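Local coordinates for protein gamma-glutamyltranspeptidase (Ggt) (Helicobacter pylori 26695, PDB 5BPK) that probably cleaves gamma-glutamyl bonds, as in glutathione, and transfers the glutamyl group to water or an amino acceptor as an N-terminal nucleophile hydrolase, at residues K265-I277 and T287-L301. Residues are numbered along the deposited sequence; the frame is centred on the assembly and turned at random.
With EDO (1,2-ethanediol), chain J.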
# COMPACT_ATOMS: atom_id res chain seq x y z
N LYS A 265 -2.95 -13.78 10.91
CA LYS A 265 -4.07 -13.14 11.55
C LYS A 265 -3.98 -11.64 11.30
O LYS A 265 -2.90 -11.05 11.42
CB LYS A 265 -4.06 -13.41 13.04
CG LYS A 265 -4.35 -14.86 13.40
CD LYS A 265 -4.48 -15.00 14.90
CE LYS A 265 -4.66 -16.44 15.33
NZ LYS A 265 -4.76 -16.54 16.82
N PRO A 266 -5.09 -11.02 10.90
CA PRO A 266 -5.09 -9.57 10.82
C PRO A 266 -5.00 -8.96 12.21
O PRO A 266 -5.28 -9.63 13.20
CB PRO A 266 -6.44 -9.23 10.19
CG PRO A 266 -7.30 -10.38 10.45
CD PRO A 266 -6.44 -11.59 10.68
N VAL A 267 -4.62 -7.70 12.26
CA VAL A 267 -4.77 -6.94 13.49
C VAL A 267 -6.21 -6.40 13.51
O VAL A 267 -6.73 -5.92 12.49
CB VAL A 267 -3.71 -5.83 13.64
CG1 VAL A 267 -3.75 -4.83 12.51
CG2 VAL A 267 -3.86 -5.14 14.99
N VAL A 268 -6.85 -6.56 14.66
CA VAL A 268 -8.27 -6.27 14.83
C VAL A 268 -8.47 -5.31 15.99
O VAL A 268 -7.84 -5.44 17.04
CB VAL A 268 -9.09 -7.57 15.05
CG1 VAL A 268 -10.57 -7.26 15.31
CG2 VAL A 268 -8.93 -8.49 13.85
N GLY A 269 -9.33 -4.32 15.77
CA GLY A 269 -9.72 -3.37 16.79
C GLY A 269 -11.17 -2.98 16.67
O GLY A 269 -11.91 -3.54 15.87
N SER A 270 -11.58 -2.03 17.50
CA SER A 270 -12.94 -1.50 17.47
C SER A 270 -12.90 0.02 17.54
O SER A 270 -12.02 0.61 18.19
CB SER A 270 -13.77 -2.05 18.64
OG SER A 270 -13.23 -1.67 19.90
N TYR A 271 -13.85 0.63 16.85
CA TYR A 271 -14.03 2.07 16.88
C TYR A 271 -15.53 2.38 16.83
O TYR A 271 -16.19 2.16 15.82
CB TYR A 271 -13.30 2.73 15.71
CG TYR A 271 -13.26 4.23 15.74
CD1 TYR A 271 -12.56 4.91 16.73
CD2 TYR A 271 -13.88 4.98 14.74
CE1 TYR A 271 -12.51 6.30 16.74
CE2 TYR A 271 -13.82 6.35 14.74
CZ TYR A 271 -13.12 7.01 15.74
OH TYR A 271 -13.06 8.39 15.75
N ARG A 272 -16.05 2.87 17.95
CA ARG A 272 -17.46 3.29 18.04
C ARG A 272 -18.47 2.27 17.51
O ARG A 272 -19.41 2.62 16.80
CB ARG A 272 -17.65 4.65 17.35
CG ARG A 272 -16.60 5.69 17.79
CD ARG A 272 -17.03 7.10 17.42
NE ARG A 272 -15.90 8.01 17.43
CZ ARG A 272 -15.36 8.58 18.51
NH1 ARG A 272 -15.86 8.37 19.72
NH2 ARG A 272 -14.32 9.39 18.36
N GLY A 273 -18.25 1.01 17.87
CA GLY A 273 -19.19 -0.06 17.52
C GLY A 273 -18.90 -0.78 16.21
O GLY A 273 -19.62 -1.71 15.85
N TYR A 274 -17.87 -0.32 15.49
CA TYR A 274 -17.41 -0.96 14.26
C TYR A 274 -16.12 -1.74 14.50
O TYR A 274 -15.28 -1.33 15.32
CB TYR A 274 -17.14 0.09 13.17
CG TYR A 274 -18.37 0.87 12.75
CD1 TYR A 274 -18.76 2.02 13.44
CD2 TYR A 274 -19.12 0.48 11.64
CE1 TYR A 274 -19.89 2.75 13.05
CE2 TYR A 274 -20.25 1.21 11.24
CZ TYR A 274 -20.62 2.34 11.95
OH TYR A 274 -21.73 3.06 11.57
N LYS A 275 -15.94 -2.84 13.77
CA LYS A 275 -14.73 -3.66 13.88
C LYS A 275 -13.78 -3.26 12.77
O LYS A 275 -14.18 -3.16 11.60
CB LYS A 275 -15.07 -5.15 13.79
CG LYS A 275 -13.92 -6.07 14.12
CD LYS A 275 -14.28 -7.54 13.88
CE LYS A 275 -15.16 -8.09 14.98
NZ LYS A 275 -15.36 -9.57 14.84
N ILE A 276 -12.53 -3.00 13.14
CA ILE A 276 -11.48 -2.61 12.20
C ILE A 276 -10.60 -3.84 11.97
O ILE A 276 -10.05 -4.39 12.92
CB ILE A 276 -10.60 -1.46 12.77
CG1 ILE A 276 -11.45 -0.29 13.29
CG2 ILE A 276 -9.60 -1.00 11.71
CD1 ILE A 276 -12.34 0.36 12.23
N ILE A 277 -10.49 -4.26 10.70
CA ILE A 277 -9.66 -5.40 10.29
C ILE A 277 -8.57 -4.86 9.37
O ILE A 277 -8.88 -4.35 8.30
CB ILE A 277 -10.48 -6.47 9.50
CG1 ILE A 277 -11.74 -6.86 10.29
CG2 ILE A 277 -9.61 -7.70 9.15
CD1 ILE A 277 -11.47 -7.62 11.56
N THR A 287 -1.65 -1.75 12.85
CA THR A 287 -1.43 -1.51 14.27
C THR A 287 -1.58 -0.04 14.60
O THR A 287 -2.31 0.32 15.52
CB THR A 287 -0.03 -2.02 14.69
OG1 THR A 287 0.01 -3.45 14.54
CG2 THR A 287 0.31 -1.63 16.13
N HIS A 288 -0.89 0.82 13.86
CA HIS A 288 -0.97 2.25 14.14
C HIS A 288 -2.32 2.87 13.77
O HIS A 288 -2.76 3.82 14.42
CB HIS A 288 0.20 3.01 13.53
CG HIS A 288 1.53 2.54 14.03
ND1 HIS A 288 1.82 2.44 15.37
CD2 HIS A 288 2.63 2.12 13.37
CE1 HIS A 288 3.05 1.97 15.52
NE2 HIS A 288 3.56 1.77 14.32
N LEU A 289 -2.98 2.34 12.74
CA LEU A 289 -4.33 2.76 12.37
C LEU A 289 -5.25 2.57 13.57
O LEU A 289 -5.95 3.48 13.98
CB LEU A 289 -4.83 1.93 11.19
CG LEU A 289 -6.32 2.02 10.87
CD1 LEU A 289 -6.71 3.46 10.58
CD2 LEU A 289 -6.65 1.07 9.71
N ILE A 290 -5.18 1.38 14.16
CA ILE A 290 -6.06 1.04 15.29
C ILE A 290 -5.67 1.83 16.54
O ILE A 290 -6.54 2.30 17.27
CB ILE A 290 -6.03 -0.49 15.54
CG1 ILE A 290 -6.80 -1.20 14.42
CG2 ILE A 290 -6.60 -0.87 16.92
CD1 ILE A 290 -6.54 -2.67 14.30
N GLN A 291 -4.37 1.97 16.77
CA GLN A 291 -3.84 2.80 17.86
C GLN A 291 -4.38 4.24 17.80
O GLN A 291 -4.85 4.77 18.81
CB GLN A 291 -2.30 2.80 17.80
CG GLN A 291 -1.60 3.65 18.87
CD GLN A 291 -0.08 3.62 18.75
OE1 GLN A 291 0.47 3.07 17.79
NE2 GLN A 291 0.59 4.25 19.70
N ILE A 292 -4.30 4.86 16.63
CA ILE A 292 -4.67 6.27 16.48
C ILE A 292 -6.20 6.44 16.64
O ILE A 292 -6.67 7.33 17.35
CB ILE A 292 -4.17 6.85 15.13
CG1 ILE A 292 -2.64 6.90 15.11
CG2 ILE A 292 -4.70 8.25 14.91
CD1 ILE A 292 -2.05 6.97 13.70
N LEU A 293 -6.96 5.57 16.01
CA LEU A 293 -8.40 5.50 16.24
C LEU A 293 -8.75 5.31 17.72
O LEU A 293 -9.68 5.95 18.23
CB LEU A 293 -9.04 4.38 15.40
CG LEU A 293 -9.18 4.69 13.90
CD1 LEU A 293 -9.67 3.48 13.10
CD2 LEU A 293 -10.11 5.89 13.63
N ASN A 294 -8.03 4.43 18.41
CA ASN A 294 -8.25 4.23 19.84
C ASN A 294 -8.10 5.52 20.61
O ASN A 294 -8.88 5.77 21.52
CB ASN A 294 -7.31 3.19 20.47
CG ASN A 294 -7.62 1.76 20.09
OD1 ASN A 294 -8.73 1.42 19.67
ND2 ASN A 294 -6.63 0.88 20.30
N VAL A 295 -7.06 6.30 20.30
CA VAL A 295 -6.85 7.58 20.99
C VAL A 295 -8.04 8.50 20.72
O VAL A 295 -8.63 9.07 21.64
CB VAL A 295 -5.52 8.28 20.58
CG1 VAL A 295 -5.37 9.64 21.28
CG2 VAL A 295 -4.32 7.41 20.90
N MET A 296 -8.39 8.62 19.44
CA MET A 296 -9.48 9.49 18.98
C MET A 296 -10.84 9.12 19.59
O MET A 296 -11.69 10.00 19.82
CB MET A 296 -9.57 9.41 17.45
CG MET A 296 -8.39 10.06 16.74
SD MET A 296 -8.27 9.67 14.98
CE MET A 296 -9.92 10.09 14.39
N GLU A 297 -11.03 7.83 19.86
CA GLU A 297 -12.30 7.32 20.40
C GLU A 297 -12.67 7.97 21.74
O GLU A 297 -13.86 8.01 22.11
CB GLU A 297 -12.25 5.79 20.55
CG GLU A 297 -13.61 5.14 20.64
CD GLU A 297 -13.54 3.61 20.79
OE1 GLU A 297 -12.63 3.08 21.47
OE2 GLU A 297 -14.44 2.94 20.25
N ASN A 298 -11.66 8.46 22.45
CA ASN A 298 -11.89 9.13 23.73
C ASN A 298 -12.56 10.50 23.63
O ASN A 298 -12.99 11.06 24.65
CB ASN A 298 -10.58 9.25 24.51
CG ASN A 298 -10.10 7.90 25.01
OD1 ASN A 298 -10.59 7.39 26.02
ND2 ASN A 298 -9.13 7.31 24.29
N ALA A 299 -12.66 11.03 22.42
CA ALA A 299 -13.32 12.30 22.19
C ALA A 299 -14.59 12.09 21.35
O ALA A 299 -14.64 11.20 20.51
CB ALA A 299 -12.36 13.26 21.48
N ASP A 300 -15.61 12.92 21.59
CA ASP A 300 -16.77 12.96 20.70
C ASP A 300 -16.44 13.87 19.52
O ASP A 300 -16.75 15.06 19.51
CB ASP A 300 -18.01 13.47 21.45
CG ASP A 300 -19.26 13.50 20.56
OD1 ASP A 300 -19.20 13.00 19.42
OD2 ASP A 300 -20.30 14.01 21.02
N LEU A 301 -15.81 13.30 18.51
CA LEU A 301 -15.40 14.09 17.35
C LEU A 301 -16.61 14.62 16.58
O LEU A 301 -16.57 15.73 16.05
CB LEU A 301 -14.48 13.28 16.44
CG LEU A 301 -13.17 12.78 17.03
CD1 LEU A 301 -12.44 12.01 15.95
CD2 LEU A 301 -12.27 13.89 17.60
C1 EDO J . -22.97 -0.73 15.43
O1 EDO J . -23.77 -1.42 14.46
C2 EDO J . -22.21 0.41 14.77
O2 EDO J . -22.30 1.60 15.56
O HOH W 1 -9.48 -1.28 19.25
O HOH W 2 -14.64 0.38 20.95
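Strand 267-271 passes 8.4 Å from the axis of helix 287-296 at a 25° crossing angle, and the backbones come nearest at Gly269 and Ile290, whose CA atoms are 5.9 Å apart. Here Ile290 CD1 lies 3.6 Å from Gly269 N and meets Val267 CG2 tip to tip, while Ile276 CG2 from the partner strand packs against Ile290 CG1. With CG anti to the backbone N, the Tyr271 ring is carried over Leu293, whose side chain it crosses at about a right angle; Leu293 CD2 sits 3.7 Å from its centroid, 6° off the normal, a CH-pi contact, and Arg272 CG covers the opposite face. Polar bonds cluster at the type I' turn. Arg272 N donates to Glu297 OE2 (2.8 Å, 175°), met on the anti side of a carboxylate whose OE1 pairs with Lys346. The Arg272 guanidinium grips backbone carbonyls: NH2 binds Ala299 O at 2.8 Å, with weak bonds from NH2 to Met296 O and from NH1 to Glu297 O. Asp110 of a neighbouring chain engages both Arg272 NE and Tyr271 OH. The whole is a beta-hairpin covered on one face by the following helix, consistent with the layered alpha/beta architecture of Ntn hydrolases, its outer strand extending the sheet into the other chain.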